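Local coordinates for protein aminopeptidase C (PDB 4K7C) that is an aminopeptidase of the papain-like cysteine peptidase family, probably releasing amino acids from the N-termini of peptides as a hexamer of identical subunits, at residues T42-K45 with V46-P50; T78-H81 with G82-Q86; E162-S165 with S166-N170; A209-Y212 with R213-A216; A402-D405 with Q406-Q410. All blocks are in the same frame, centred on the assembly; numbering follows the deposited sequence.

Interaction 1. Residues T42-K45 with V46-P50; sequences TDSK and VAMTP
Ser44 and Met48 meet in the closing turn of the short helix 42-47, where the chain leaves helical conformation and runs into a loop. Met48, incorporated as selenomethionine, is the first residue out of the helix, yet its backbone N still reaches Ser44 O at 2.8 Å, in a bond bent to 131° at the hydrogen. Its side chain lies against the same oxygen, with Met48 CG 3.1 Å from Ser44 O. From there, bends at chi2 and chi3 lead the selenium away from the first turn. Ser44 turns its hydroxyl anti to the backbone N (chi1 175°), and this brings OG to 3.9 Å from Met48 CG. Both side chains also pack on Ile331 of strand 331-332. The hydroxyl spends its hydrogen bond on Asp333, while Met48 continues to Val398 and Ser400 of strand 396-400.

Another side of the helix belongs to Thr42 and Val46, whose methyls Thr42 CG2 and Val46 CG2 lie a loose 4.5 Å apart. Val46 CG2 also rests 3.5 Å from Thr42 O, the carbonyl that accepts the nearly straight bond from Val46 N. This side looks outward into the assembly: Thr42 packs on Pro161 of the second subunit and Val46 on Ser158 of that subunit. Lys45 runs extended beyond CG, past Glu40 and Leu329, and its NZ binds a glycerol, probably from the crystallisation liquor. At the helix end Lys380 NZ takes up Ala47 O and Thr49 O, and Thr49 CG2 stands 4.1 Å from Lys45 O.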
loop_
_atom_site.group_PDB
_atom_site.type_symbol
_atom_site.label_atom_id
_atom_site.label_comp_id
_atom_site.label_asym_id
_atom_site.label_seq_id
_atom_site.Cartn_x
_atom_site.Cartn_y
_atom_site.Cartn_z
ATOM N N THR A 42 -30.092 -3.176 3.627
ATOM C CA THR A 42 -29.889 -4.222 2.665
ATOM C C THR A 42 -31.167 -4.478 1.814
ATOM O O THR A 42 -31.044 -4.876 0.682
ATOM C CB THR A 42 -29.404 -5.447 3.359
ATOM O OG1 THR A 42 -28.106 -5.143 3.855
ATOM C CG2 THR A 42 -29.294 -6.603 2.430
ATOM N N ASP A 43 -32.345 -4.194 2.319
ATOM C CA ASP A 43 -33.591 -4.316 1.475
ATOM C C ASP A 43 -33.523 -3.430 0.197
ATOM O O ASP A 43 -34.027 -3.770 -0.870
ATOM C CB ASP A 43 -34.841 -3.929 2.213
ATOM C CG ASP A 43 -35.143 -4.871 3.428
ATOM O OD1 ASP A 43 -34.497 -5.905 3.564
ATOM O OD2 ASP A 43 -35.982 -4.510 4.277
ATOM N N SER A 44 -32.928 -2.265 0.369
ATOM C CA SER A 44 -32.693 -1.391 -0.779
ATOM C C SER A 44 -31.712 -2.024 -1.750
ATOM O O SER A 44 -31.909 -1.974 -3.020
ATOM C CB SER A 44 -32.215 -0.057 -0.317
ATOM O OG SER A 44 -31.865 0.802 -1.375
ATOM N N LYS A 45 -30.600 -2.505 -1.232
ATOM C CA LYS A 45 -29.680 -3.217 -2.104
ATOM C C LYS A 45 -30.336 -4.330 -2.937
ATOM O O LYS A 45 -30.012 -4.515 -4.150
ATOM C CB LYS A 45 -28.516 -3.776 -1.316
ATOM C CG LYS A 45 -27.626 -2.699 -0.628
ATOM C CD LYS A 45 -26.558 -3.310 0.296
ATOM C CE LYS A 45 -25.742 -2.238 0.965
ATOM N NZ LYS A 45 -24.732 -2.797 1.895
ATOM N N VAL A 46 -31.212 -5.113 -2.301
ATOM C CA VAL A 46 -31.961 -6.121 -3.025
ATOM C C VAL A 46 -32.857 -5.506 -4.128
ATOM O O VAL A 46 -32.827 -5.986 -5.275
ATOM C CB VAL A 46 -32.702 -7.062 -2.054
ATOM C CG1 VAL A 46 -33.671 -8.010 -2.748
ATOM C CG2 VAL A 46 -31.649 -7.800 -1.169
ATOM N N ALA A 47 -33.611 -4.474 -3.785
ATOM C CA ALA A 47 -34.553 -3.830 -4.711
ATOM C C ALA A 47 -33.844 -3.167 -5.859
ATOM O O ALA A 47 -34.414 -3.028 -6.907
ATOM C CB ALA A 47 -35.419 -2.809 -3.951
HETATM N N MSE A 48 -32.611 -2.737 -5.642
HETATM C CA MSE A 48 -31.846 -1.876 -6.593
HETATM C C MSE A 48 -30.897 -2.664 -7.450
HETATM O O MSE A 48 -29.919 -2.150 -7.983
HETATM C CB MSE A 48 -31.187 -0.752 -5.870
HETATM C CG MSE A 48 -32.202 0.165 -5.192
HETATM SE SE MSE A 48 -33.224 1.146 -6.611
HETATM C CE MSE A 48 -34.999 0.393 -6.290
ATOM N N THR A 49 -31.151 -3.943 -7.641
ATOM C CA THR A 49 -30.279 -4.713 -8.528
ATOM C C THR A 49 -30.329 -4.083 -9.914
ATOM O O THR A 49 -31.377 -3.614 -10.354
ATOM C CB THR A 49 -30.706 -6.160 -8.710
ATOM O OG1 THR A 49 -32.015 -6.148 -9.267
ATOM C CG2 THR A 49 -30.605 -6.891 -7.399
ATOM N N PRO A 50 -29.179 -4.003 -10.572
ATOM C CA PRO A 50 -29.085 -3.194 -11.803
ATOM C C PRO A 50 -29.587 -3.968 -13.039
ATOM O O PRO A 50 -28.791 -4.367 -13.878
ATOM C CB PRO A 50 -27.586 -2.867 -11.841
ATOM C CG PRO A 50 -26.948 -4.090 -11.272
ATOM C CD PRO A 50 -27.840 -4.396 -10.084
#

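Interaction 2. Residues T78-H81 with G82-Q86; sequences TMRH and GIQAQ
His81 and Gln84 lie side by side on the long helix 70-87, probably the counterpart of the central helix that bears the nucleophilic cysteine in papain-like peptidases. His81 ND1 donates to Gln84 OE1 at 2.8 Å and 167°. The oxygen sits near the imidazole plane, at the ring edge, whereas the donor stands well above the plane of the amide, whose plane is turned 50° from the ring. The other ring nitrogen, His81 NE2, bonds to Glu384 OE1, so both nitrogens are occupied.

Arg80 shares Glu384 with the histidine. Its NH2 forms a salt bridge with Glu384 OE2 and also bonds to Ala60 O, NE is held by Asn77 OD1, and NH1 bonds to Phe92 O. Gln84 NE2 gives its own bond to Phe92 O, which is consistent with two donors, Arg80 NH1 and Gln84 NE2, standing only 3.4 Å apart. His81 CE1 lies 3.7 Å above one face of the guanidinium, toward its rim. An alanine in place of Gln84 is likely to leave His81 ND1 without its acceptor, the ring held at NE2 alone, besides taking one donor from Phe92 O.

Backbone bonds run regularly beneath, Gln84 N to Arg80 O at 2.9 Å and Ala85 N to His81 O at 3.1 Å. Around the helix, Met79, a selenomethionine, packs on Phe249 and Val253 of helix 245-253 and on Ile149 of helix 142-152. Ile83 also meets Val253, and Glu384 ties the polar side to the end of strand 377-384.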
loop_
_atom_site.group_PDB
_atom_site.type_symbol
_atom_site.label_atom_id
_atom_site.label_comp_id
_atom_site.label_asym_id
_atom_site.label_seq_id
_atom_site.Cartn_x
_atom_site.Cartn_y
_atom_site.Cartn_z
ATOM N N THR A 78 -23.659 12.110 -23.773
ATOM C CA THR A 78 -24.839 11.981 -24.673
ATOM C C THR A 78 -24.356 12.019 -26.137
ATOM O O THR A 78 -24.738 11.164 -26.922
ATOM C CB THR A 78 -25.984 12.976 -24.454
ATOM O OG1 THR A 78 -25.622 14.336 -24.672
ATOM C CG2 THR A 78 -26.555 12.799 -22.976
HETATM N N MSE A 79 -23.425 12.904 -26.413
HETATM C CA MSE A 79 -22.915 13.092 -27.826
HETATM C C MSE A 79 -22.058 11.928 -28.231
HETATM O O MSE A 79 -22.228 11.363 -29.294
HETATM C CB MSE A 79 -22.110 14.394 -27.782
HETATM C CG MSE A 79 -22.999 15.577 -27.685
HETATM SE SE MSE A 79 -21.962 17.217 -27.576
HETATM C CE MSE A 79 -23.503 18.226 -27.068
ATOM N N ARG A 80 -21.151 11.499 -27.346
ATOM C CA ARG A 80 -20.199 10.427 -27.698
ATOM C C ARG A 80 -20.884 9.086 -27.817
ATOM O O ARG A 80 -20.382 8.231 -28.552
ATOM C CB ARG A 80 -19.045 10.318 -26.697
ATOM C CG ARG A 80 -19.378 9.532 -25.420
ATOM C CD ARG A 80 -18.348 9.913 -24.372
ATOM N NE ARG A 80 -18.556 9.244 -23.085
ATOM C CZ ARG A 80 -18.001 8.098 -22.726
ATOM N NH1 ARG A 80 -17.094 7.509 -23.501
ATOM N NH2 ARG A 80 -18.284 7.602 -21.519
ATOM N N HIS A 81 -21.996 8.870 -27.120
ATOM C CA HIS A 81 -22.714 7.571 -27.357
ATOM C C HIS A 81 -23.327 7.545 -28.809
ATOM O O HIS A 81 -23.370 6.506 -29.450
ATOM C CB HIS A 81 -23.738 7.253 -26.264
ATOM C CG HIS A 81 -23.161 7.189 -24.882
ATOM N ND1 HIS A 81 -21.944 6.600 -24.604
ATOM C CD2 HIS A 81 -23.628 7.657 -23.704
ATOM C CE1 HIS A 81 -21.696 6.709 -23.299
ATOM N NE2 HIS A 81 -22.681 7.380 -22.745
ATOM N N GLY A 82 -23.778 8.707 -29.287
ATOM C CA GLY A 82 -24.175 8.876 -30.678
ATOM C C GLY A 82 -23.056 8.530 -31.652
ATOM O O GLY A 82 -23.231 7.709 -32.554
ATOM N N ILE A 83 -21.858 9.063 -31.371
ATOM C CA ILE A 83 -20.701 8.795 -32.222
ATOM C C ILE A 83 -20.331 7.348 -32.235
ATOM O O ILE A 83 -20.037 6.717 -33.326
ATOM C CB ILE A 83 -19.496 9.640 -31.772
ATOM C CG1 ILE A 83 -19.801 11.112 -31.973
ATOM C CG2 ILE A 83 -18.227 9.244 -32.514
ATOM C CD1 ILE A 83 -18.720 12.049 -31.418
ATOM N N GLN A 84 -20.277 6.777 -31.037
ATOM C CA GLN A 84 -19.891 5.354 -30.875
ATOM C C GLN A 84 -20.824 4.435 -31.697
ATOM O O GLN A 84 -20.363 3.496 -32.288
ATOM C CB GLN A 84 -20.065 4.910 -29.385
ATOM C CG GLN A 84 -19.072 5.565 -28.421
ATOM C CD GLN A 84 -19.462 5.500 -26.938
ATOM O OE1 GLN A 84 -20.572 5.101 -26.541
ATOM N NE2 GLN A 84 -18.572 5.962 -26.148
ATOM N N ALA A 85 -22.117 4.690 -31.648
ATOM C CA ALA A 85 -23.060 3.870 -32.344
ATOM C C ALA A 85 -22.983 4.114 -33.861
ATOM O O ALA A 85 -22.737 3.170 -34.614
ATOM C CB ALA A 85 -24.479 4.075 -31.805
ATOM N N GLN A 86 -23.025 5.380 -34.268
ATOM C CA GLN A 86 -23.042 5.707 -35.708
ATOM C C GLN A 86 -21.734 5.310 -36.418
ATOM O O GLN A 86 -21.771 4.823 -37.524
ATOM C CB GLN A 86 -23.322 7.200 -35.892
ATOM C CG GLN A 86 -23.492 7.663 -37.335
ATOM C CD GLN A 86 -23.866 9.164 -37.468
ATOM O OE1 GLN A 86 -24.126 9.874 -36.480
ATOM N NE2 GLN A 86 -23.881 9.651 -38.712
#

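Interaction 3. Residues E162-S165 with S166-N170; sequences ETYS and SSKSN
Glu162, Ser166 and Ser167 form a local hydrogen-bonded cluster in a serine-rich turn, part of the loop that links helix 142-152 to helix 170-192. Both hydroxyls donate to one oxygen: Ser167 OG lies 2.6 Å and Ser166 OG 2.7 Å from Glu162 OE1. They come from opposite faces of the carboxylate, Ser167 OG on the anti side and Ser166 OG from high above the plane. A bend at chi2 (-77°) folds the glutamate back over the turn to receive them.

Ser166 OG is used twice, since it also accepts from Thr163 N at 2.8 Å. In the other direction Ser166 N makes a longer bond, 3.3 Å, to Thr163 OG1, a hydroxyl that itself bonds to Thr218 O. Farther on, a water donates to both Ser165 OG and Lys168 O, bridging the two residues. Tyr164 and Lys168 run side by side, Lys168 CE 3.4 Å from Tyr164 OH, and that hydroxyl bonds to Glu171.

Arg69 NH2 adds a salt bridge to Glu162 OE1. A glutamine at Glu162 would probably leave Arg69 without its countercharge and loosen the grip on both serine hydroxyls. With two hydroxyls and a guanidinium converging on a single oxygen, the carboxylate is likely to stay ionised, its negative charge shared out by these donors.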
loop_
_atom_site.group_PDB
_atom_site.type_symbol
_atom_site.label_atom_id
_atom_site.label_comp_id
_atom_site.label_asym_id
_atom_site.label_seq_id
_atom_site.Cartn_x
_atom_site.Cartn_y
_atom_site.Cartn_z
ATOM N N GLU A 162 -6.290 15.678 -21.136
ATOM C CA GLU A 162 -6.201 16.241 -19.809
ATOM C C GLU A 162 -4.782 16.749 -19.452
ATOM O O GLU A 162 -3.738 16.237 -19.892
ATOM C CB GLU A 162 -6.683 15.207 -18.716
ATOM C CG GLU A 162 -8.119 14.777 -18.947
ATOM C CD GLU A 162 -9.069 15.864 -18.495
ATOM O OE1 GLU A 162 -8.924 16.280 -17.316
ATOM O OE2 GLU A 162 -9.938 16.274 -19.320
ATOM N N THR A 163 -4.782 17.719 -18.571
ATOM C CA THR A 163 -3.597 18.224 -17.905
ATOM C C THR A 163 -3.764 18.065 -16.365
ATOM O O THR A 163 -4.747 17.523 -15.888
ATOM C CB THR A 163 -3.379 19.684 -18.209
ATOM O OG1 THR A 163 -4.420 20.425 -17.589
ATOM C CG2 THR A 163 -3.316 19.980 -19.791
ATOM N N TYR A 164 -2.744 18.455 -15.640
ATOM C CA TYR A 164 -2.793 18.496 -14.161
ATOM C C TYR A 164 -4.015 19.221 -13.707
ATOM O O TYR A 164 -4.737 18.697 -12.914
ATOM C CB TYR A 164 -1.493 19.057 -13.545
ATOM C CG TYR A 164 -1.483 19.042 -12.052
ATOM C CD1 TYR A 164 -0.753 18.109 -11.333
ATOM C CD2 TYR A 164 -2.200 20.000 -11.343
ATOM C CE1 TYR A 164 -0.840 18.086 -9.927
ATOM C CE2 TYR A 164 -2.200 20.019 -9.975
ATOM C CZ TYR A 164 -1.487 19.074 -9.290
ATOM O OH TYR A 164 -1.488 19.099 -7.918
ATOM N N SER A 165 -4.248 20.445 -14.191
ATOM C CA SER A 165 -5.259 21.316 -13.644
ATOM C C SER A 165 -6.653 20.879 -14.099
ATOM O O SER A 165 -7.600 21.112 -13.423
ATOM C CB SER A 165 -5.019 22.747 -14.041
ATOM O OG SER A 165 -3.876 23.255 -13.476
ATOM N N SER A 166 -6.752 20.296 -15.282
ATOM C CA SER A 166 -8.091 19.940 -15.769
ATOM C C SER A 166 -8.673 18.830 -14.925
ATOM O O SER A 166 -9.880 18.783 -14.739
ATOM C CB SER A 166 -8.114 19.508 -17.254
ATOM O OG SER A 166 -7.314 18.383 -17.579
ATOM N N SER A 167 -7.816 17.945 -14.428
ATOM C CA SER A 167 -8.207 16.820 -13.617
ATOM C C SER A 167 -8.032 17.096 -12.068
ATOM O O SER A 167 -8.393 16.255 -11.214
ATOM C CB SER A 167 -7.480 15.556 -14.125
ATOM O OG SER A 167 -8.210 14.895 -15.189
ATOM N N LYS A 168 -7.571 18.299 -11.699
ATOM C CA LYS A 168 -7.416 18.750 -10.322
ATOM C C LYS A 168 -7.422 20.268 -10.341
ATOM O O LYS A 168 -6.355 20.892 -10.395
ATOM C CB LYS A 168 -6.133 18.204 -9.733
ATOM C CG LYS A 168 -5.864 18.375 -8.262
ATOM C CD LYS A 168 -4.792 17.338 -7.860
ATOM C CE LYS A 168 -4.183 17.650 -6.505
ATOM N NZ LYS A 168 -5.076 18.447 -5.618
ATOM N N SER A 169 -8.641 20.824 -10.438
ATOM C CA SER A 169 -8.826 22.230 -10.791
ATOM C C SER A 169 -8.752 23.216 -9.648
ATOM O O SER A 169 -8.889 24.443 -9.861
ATOM C CB SER A 169 -10.159 22.405 -11.459
ATOM O OG SER A 169 -11.215 21.868 -10.641
ATOM N N ASN A 170 -8.559 22.715 -8.427
ATOM C CA ASN A 170 -8.593 23.628 -7.263
ATOM C C ASN A 170 -7.653 24.818 -7.358
ATOM O O ASN A 170 -8.058 25.953 -7.119
ATOM C CB ASN A 170 -8.403 22.858 -5.952
ATOM C CG ASN A 170 -9.637 22.029 -5.561
HETATM O O HOH W 1 -5.468 23.522 -10.926
#

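Interaction 4. Residues A209-Y212 with R213-A216; sequences AEDY and RILA
Tyr212 and Ala216 pair one turn apart on helix 197-219, in a buried stretch of regular alpha helix that also forms part of a subunit interface. Four successive i to i+4 backbone bonds run through it, from Arg213 N to Ala209 O at 3.2 Å through to Ala216 N and Tyr212 O at 2.8 Å.

Among charged groups, Glu210 and Arg213 cross obliquely, carboxylate and guanidinium nearly perpendicular, without a salt bridge: Glu210 OE2 and Arg213 NH1 remain 5.2 Å apart. Instead, a bend at chi3 (68°) swings the guanidinium back over the helix, so that Glu210 CA lies over one of its faces, toward the rim. Arg213 spends its NE and NH1 on Phe343 O and Asn344 O of the fourth subunit. Lys179 of helix 170-192 forms salt bridges with Glu210 OE1 and Asp211 OD1, and Asp211 OD2 takes Tyr112 OH.

Apolar packing fills the rest. Leu215 lies on Phe101 and Phe105 of helix 96-117, and Tyr212 meets the edge-to-face partner Phe105. The tyrosine ring projects beside the next turn because chi1 (-174°) sets CG opposite the backbone N, and there Tyr212 CE2 stands 4.4 Å from Ala216 CB.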
loop_
_atom_site.group_PDB
_atom_site.type_symbol
_atom_site.label_atom_id
_atom_site.label_comp_id
_atom_site.label_asym_id
_atom_site.label_seq_id
_atom_site.Cartn_x
_atom_site.Cartn_y
_atom_site.Cartn_z
ATOM N N ALA A 209 -6.425 38.989 -21.956
ATOM C CA ALA A 209 -5.170 38.455 -22.505
ATOM C C ALA A 209 -4.437 37.674 -21.414
ATOM O O ALA A 209 -3.923 36.642 -21.650
ATOM C CB ALA A 209 -4.225 39.508 -23.057
ATOM N N GLU A 210 -4.396 38.236 -20.233
ATOM C CA GLU A 210 -3.806 37.567 -19.065
ATOM C C GLU A 210 -4.575 36.321 -18.699
ATOM O O GLU A 210 -3.934 35.316 -18.440
ATOM C CB GLU A 210 -3.801 38.551 -17.895
ATOM C CG GLU A 210 -2.898 39.751 -18.129
ATOM C CD GLU A 210 -3.201 40.977 -17.277
ATOM O OE1 GLU A 210 -4.338 41.047 -16.727
ATOM O OE2 GLU A 210 -2.281 41.793 -17.121
ATOM N N ASP A 211 -5.897 36.375 -18.606
ATOM C CA ASP A 211 -6.682 35.192 -18.343
ATOM C C ASP A 211 -6.453 34.074 -19.378
ATOM O O ASP A 211 -6.390 32.884 -19.015
ATOM C CB ASP A 211 -8.180 35.529 -18.252
ATOM C CG ASP A 211 -8.480 36.625 -17.229
ATOM O OD1 ASP A 211 -7.573 36.853 -16.383
ATOM O OD2 ASP A 211 -9.618 37.263 -17.327
ATOM N N TYR A 212 -6.374 34.461 -20.657
ATOM C CA TYR A 212 -6.084 33.535 -21.716
ATOM C C TYR A 212 -4.782 32.768 -21.430
ATOM O O TYR A 212 -4.722 31.518 -21.560
ATOM C CB TYR A 212 -6.098 34.242 -23.122
ATOM C CG TYR A 212 -5.946 33.255 -24.259
ATOM C CD1 TYR A 212 -7.026 32.637 -24.803
ATOM C CD2 TYR A 212 -4.695 32.828 -24.688
ATOM C CE1 TYR A 212 -6.918 31.671 -25.767
ATOM C CE2 TYR A 212 -4.579 31.861 -25.700
ATOM C CZ TYR A 212 -5.706 31.306 -26.218
ATOM O OH TYR A 212 -5.587 30.341 -27.180
ATOM N N ARG A 213 -3.750 33.481 -21.053
ATOM C CA ARG A 213 -2.462 32.911 -20.738
ATOM C C ARG A 213 -2.472 31.957 -19.511
ATOM O O ARG A 213 -1.851 30.909 -19.545
ATOM C CB ARG A 213 -1.457 34.008 -20.604
ATOM C CG ARG A 213 -0.118 33.497 -20.126
ATOM C CD ARG A 213 0.962 34.511 -20.323
ATOM N NE ARG A 213 0.885 35.687 -19.505
ATOM C CZ ARG A 213 0.509 36.888 -20.008
ATOM N NH1 ARG A 213 0.555 37.976 -19.253
ATOM N NH2 ARG A 213 0.033 36.986 -21.280
ATOM N N ILE A 214 -3.211 32.323 -18.470
ATOM C CA ILE A 214 -3.410 31.421 -17.296
ATOM C C ILE A 214 -4.058 30.109 -17.696
ATOM O O ILE A 214 -3.625 29.037 -17.320
ATOM C CB ILE A 214 -4.281 32.147 -16.206
ATOM C CG1 ILE A 214 -3.491 33.316 -15.636
ATOM C CG2 ILE A 214 -4.781 31.137 -15.174
ATOM C CD1 ILE A 214 -4.320 34.293 -14.810
ATOM N N LEU A 215 -5.057 30.177 -18.577
ATOM C CA LEU A 215 -5.682 28.958 -19.079
ATOM C C LEU A 215 -4.854 28.160 -20.082
ATOM O O LEU A 215 -4.862 26.971 -20.067
ATOM C CB LEU A 215 -7.046 29.327 -19.634
ATOM C CG LEU A 215 -7.967 29.880 -18.601
ATOM C CD1 LEU A 215 -9.183 30.506 -19.259
ATOM C CD2 LEU A 215 -8.501 28.845 -17.611
ATOM N N ALA A 216 -4.086 28.843 -20.943
ATOM C CA ALA A 216 -3.224 28.151 -21.900
ATOM C C ALA A 216 -2.139 27.428 -21.122
ATOM O O ALA A 216 -1.816 26.226 -21.374
ATOM C CB ALA A 216 -2.659 29.168 -22.864
#

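Interaction 5. Residues A402-D405 with Q406-Q410; sequences AWFD and QFVYQ
Phe407 lays its CB over the six-membered ring of Trp403, 3.6 Å from the ring centroid and almost exactly on its normal, in a CH-pi contact. The phenyl then turns its edge toward the five-membered ring, a tilted edge-to-face pair with planes at 57° and Phe407 CD2 3.5 Å from Trp403 NE1. One residue on, Val408 presents CG2 to the face of Phe404, 3.9 Å from that ring's centroid, and the same methyl reaches Trp403 CZ3. Both aromatic side chains leave the helix with CG anti to the backbone N (chi1 -165° for Trp403), which lets them flank the valine.

The backbone sets these partners one turn apart: Phe407 N bonds to Trp403 O at 2.9 Å, and Val408 N to Phe404 O at 3.1 Å as the chain leaves the helix. On the polar side a water donates to Ala402 O and accepts from Gln406 NE2, while Gln406 CB sits over the centre of the Phe407 ring. Farther out, Gln323 O receives Trp403 NE1, Trp381 stacks on Phe404, Lys302 pairs with Asp405, and Arg354 holds Gln406 OE1.

The segment thus joins helix 401-407 directly to strand 408-414. Phe404 and Val408 press on Phe301 of helix 298-310, Val408 also touches Phe317 of strand 315-319, and Tyr409 and Gln410 both face Gly318 of that strand in a classic beta bulge.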
loop_
_atom_site.group_PDB
_atom_site.type_symbol
_atom_site.label_atom_id
_atom_site.label_comp_id
_atom_site.label_asym_id
_atom_site.label_seq_id
_atom_site.Cartn_x
_atom_site.Cartn_y
_atom_site.Cartn_z
ATOM N N ALA A 402 -38.707 6.391 -6.440
ATOM C CA ALA A 402 -38.943 7.357 -5.354
ATOM C C ALA A 402 -37.877 8.408 -5.215
ATOM O O ALA A 402 -38.163 9.584 -4.888
ATOM C CB ALA A 402 -39.181 6.609 -4.030
ATOM N N TRP A 403 -36.616 7.976 -5.374
ATOM C CA TRP A 403 -35.513 8.888 -5.351
ATOM C C TRP A 403 -35.612 9.908 -6.472
ATOM O O TRP A 403 -35.371 11.064 -6.243
ATOM C CB TRP A 403 -34.148 8.154 -5.418
ATOM C CG TRP A 403 -32.939 9.002 -5.043
ATOM C CD1 TRP A 403 -32.327 9.063 -3.818
ATOM C CD2 TRP A 403 -32.188 9.889 -5.896
ATOM N NE1 TRP A 403 -31.230 9.892 -3.866
ATOM C CE2 TRP A 403 -31.127 10.407 -5.131
ATOM C CE3 TRP A 403 -32.334 10.290 -7.218
ATOM C CZ2 TRP A 403 -30.215 11.329 -5.625
ATOM C CZ3 TRP A 403 -31.380 11.182 -7.731
ATOM C CH2 TRP A 403 -30.356 11.697 -6.930
ATOM N N PHE A 404 -35.901 9.446 -7.663
ATOM C CA PHE A 404 -36.026 10.343 -8.867
ATOM C C PHE A 404 -37.098 11.421 -8.541
ATOM O O PHE A 404 -36.872 12.607 -8.722
ATOM C CB PHE A 404 -36.514 9.445 -10.021
ATOM C CG PHE A 404 -36.515 10.108 -11.347
ATOM C CD1 PHE A 404 -35.624 9.677 -12.297
ATOM C CD2 PHE A 404 -37.341 11.216 -11.640
ATOM C CE1 PHE A 404 -35.577 10.273 -13.551
ATOM C CE2 PHE A 404 -37.294 11.817 -12.926
ATOM C CZ PHE A 404 -36.404 11.304 -13.859
ATOM N N ASP A 405 -38.227 11.005 -8.000
ATOM C CA ASP A 405 -39.301 11.955 -7.637
ATOM C C ASP A 405 -38.835 13.081 -6.775
ATOM O O ASP A 405 -39.232 14.226 -6.908
ATOM C CB ASP A 405 -40.508 11.237 -6.974
ATOM C CG ASP A 405 -41.292 10.368 -7.927
ATOM O OD1 ASP A 405 -41.026 10.372 -9.148
ATOM O OD2 ASP A 405 -42.176 9.620 -7.445
ATOM N N GLN A 406 -38.030 12.744 -5.783
ATOM C CA GLN A 406 -37.633 13.708 -4.824
ATOM C C GLN A 406 -36.445 14.541 -5.251
ATOM O O GLN A 406 -36.394 15.734 -4.980
ATOM C CB GLN A 406 -37.240 13.021 -3.486
ATOM C CG GLN A 406 -38.284 12.307 -2.634
ATOM C CD GLN A 406 -39.521 13.135 -2.424
ATOM O OE1 GLN A 406 -39.495 14.322 -2.077
ATOM N NE2 GLN A 406 -40.607 12.514 -2.661
ATOM N N PHE A 407 -35.438 13.920 -5.896
ATOM C CA PHE A 407 -34.137 14.515 -5.975
ATOM C C PHE A 407 -33.625 14.835 -7.389
ATOM O O PHE A 407 -32.563 15.447 -7.532
ATOM C CB PHE A 407 -33.051 13.701 -5.196
ATOM C CG PHE A 407 -33.382 13.568 -3.746
ATOM C CD1 PHE A 407 -33.583 14.708 -2.966
ATOM C CD2 PHE A 407 -33.681 12.357 -3.194
ATOM C CE1 PHE A 407 -33.933 14.590 -1.608
ATOM C CE2 PHE A 407 -34.046 12.240 -1.848
ATOM C CZ PHE A 407 -34.171 13.370 -1.064
ATOM N N VAL A 408 -34.385 14.443 -8.386
ATOM C CA VAL A 408 -34.093 14.912 -9.753
ATOM C C VAL A 408 -34.864 16.208 -10.042
ATOM O O VAL A 408 -36.119 16.244 -9.857
ATOM C CB VAL A 408 -34.472 13.883 -10.773
ATOM C CG1 VAL A 408 -34.339 14.406 -12.276
ATOM C CG2 VAL A 408 -33.659 12.623 -10.586
ATOM N N TYR A 409 -34.129 17.223 -10.498
ATOM C CA TYR A 409 -34.675 18.525 -10.779
ATOM C C TYR A 409 -34.681 18.928 -12.256
ATOM O O TYR A 409 -35.452 19.821 -12.582
ATOM C CB TYR A 409 -33.976 19.601 -10.028
ATOM C CG TYR A 409 -34.011 19.411 -8.493
ATOM C CD1 TYR A 409 -35.106 19.776 -7.789
ATOM C CD2 TYR A 409 -32.907 18.906 -7.794
ATOM C CE1 TYR A 409 -35.218 19.598 -6.419
ATOM C CE2 TYR A 409 -32.987 18.788 -6.390
ATOM C CZ TYR A 409 -34.141 19.146 -5.709
ATOM O OH TYR A 409 -34.223 19.013 -4.338
ATOM N N GLN A 410 -33.896 18.255 -13.097
ATOM C CA GLN A 410 -33.777 18.654 -14.491
ATOM C C GLN A 410 -33.517 17.481 -15.406
ATOM O O GLN A 410 -32.783 16.564 -15.039
ATOM C CB GLN A 410 -32.585 19.563 -14.638
ATOM C CG GLN A 410 -32.614 20.853 -13.891
ATOM C CD GLN A 410 -31.408 21.650 -14.277
ATOM O OE1 GLN A 410 -31.189 22.807 -13.834
ATOM N NE2 GLN A 410 -30.581 21.014 -15.088
HETATM O O HOH W 2 -40.628 9.752 -3.519
#

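How the interactions relate
The five contacts follow one another along the chain, and none touches another. Interactions 3 and 4 have their centres about 15 Å apart, joined by packing of the 162-170 loop on helix 197-219, and both meet the fourth subunit. Interactions 1 and 5 are about 18 Å apart between centres, at the sheet-containing part of the fold, where strand 396-400, on which Met48 packs, leads straight into helix 401-407. Interaction 2, on helix 70-87, lies about 25 Å from interaction 3 and 26 Å from interaction 5 between centres. Interactions 1 and 4, about 49 Å apart, stand on opposite sides of the chain's centre; both touch other subunits, so inter-subunit contacts are made on both sides of the subunit.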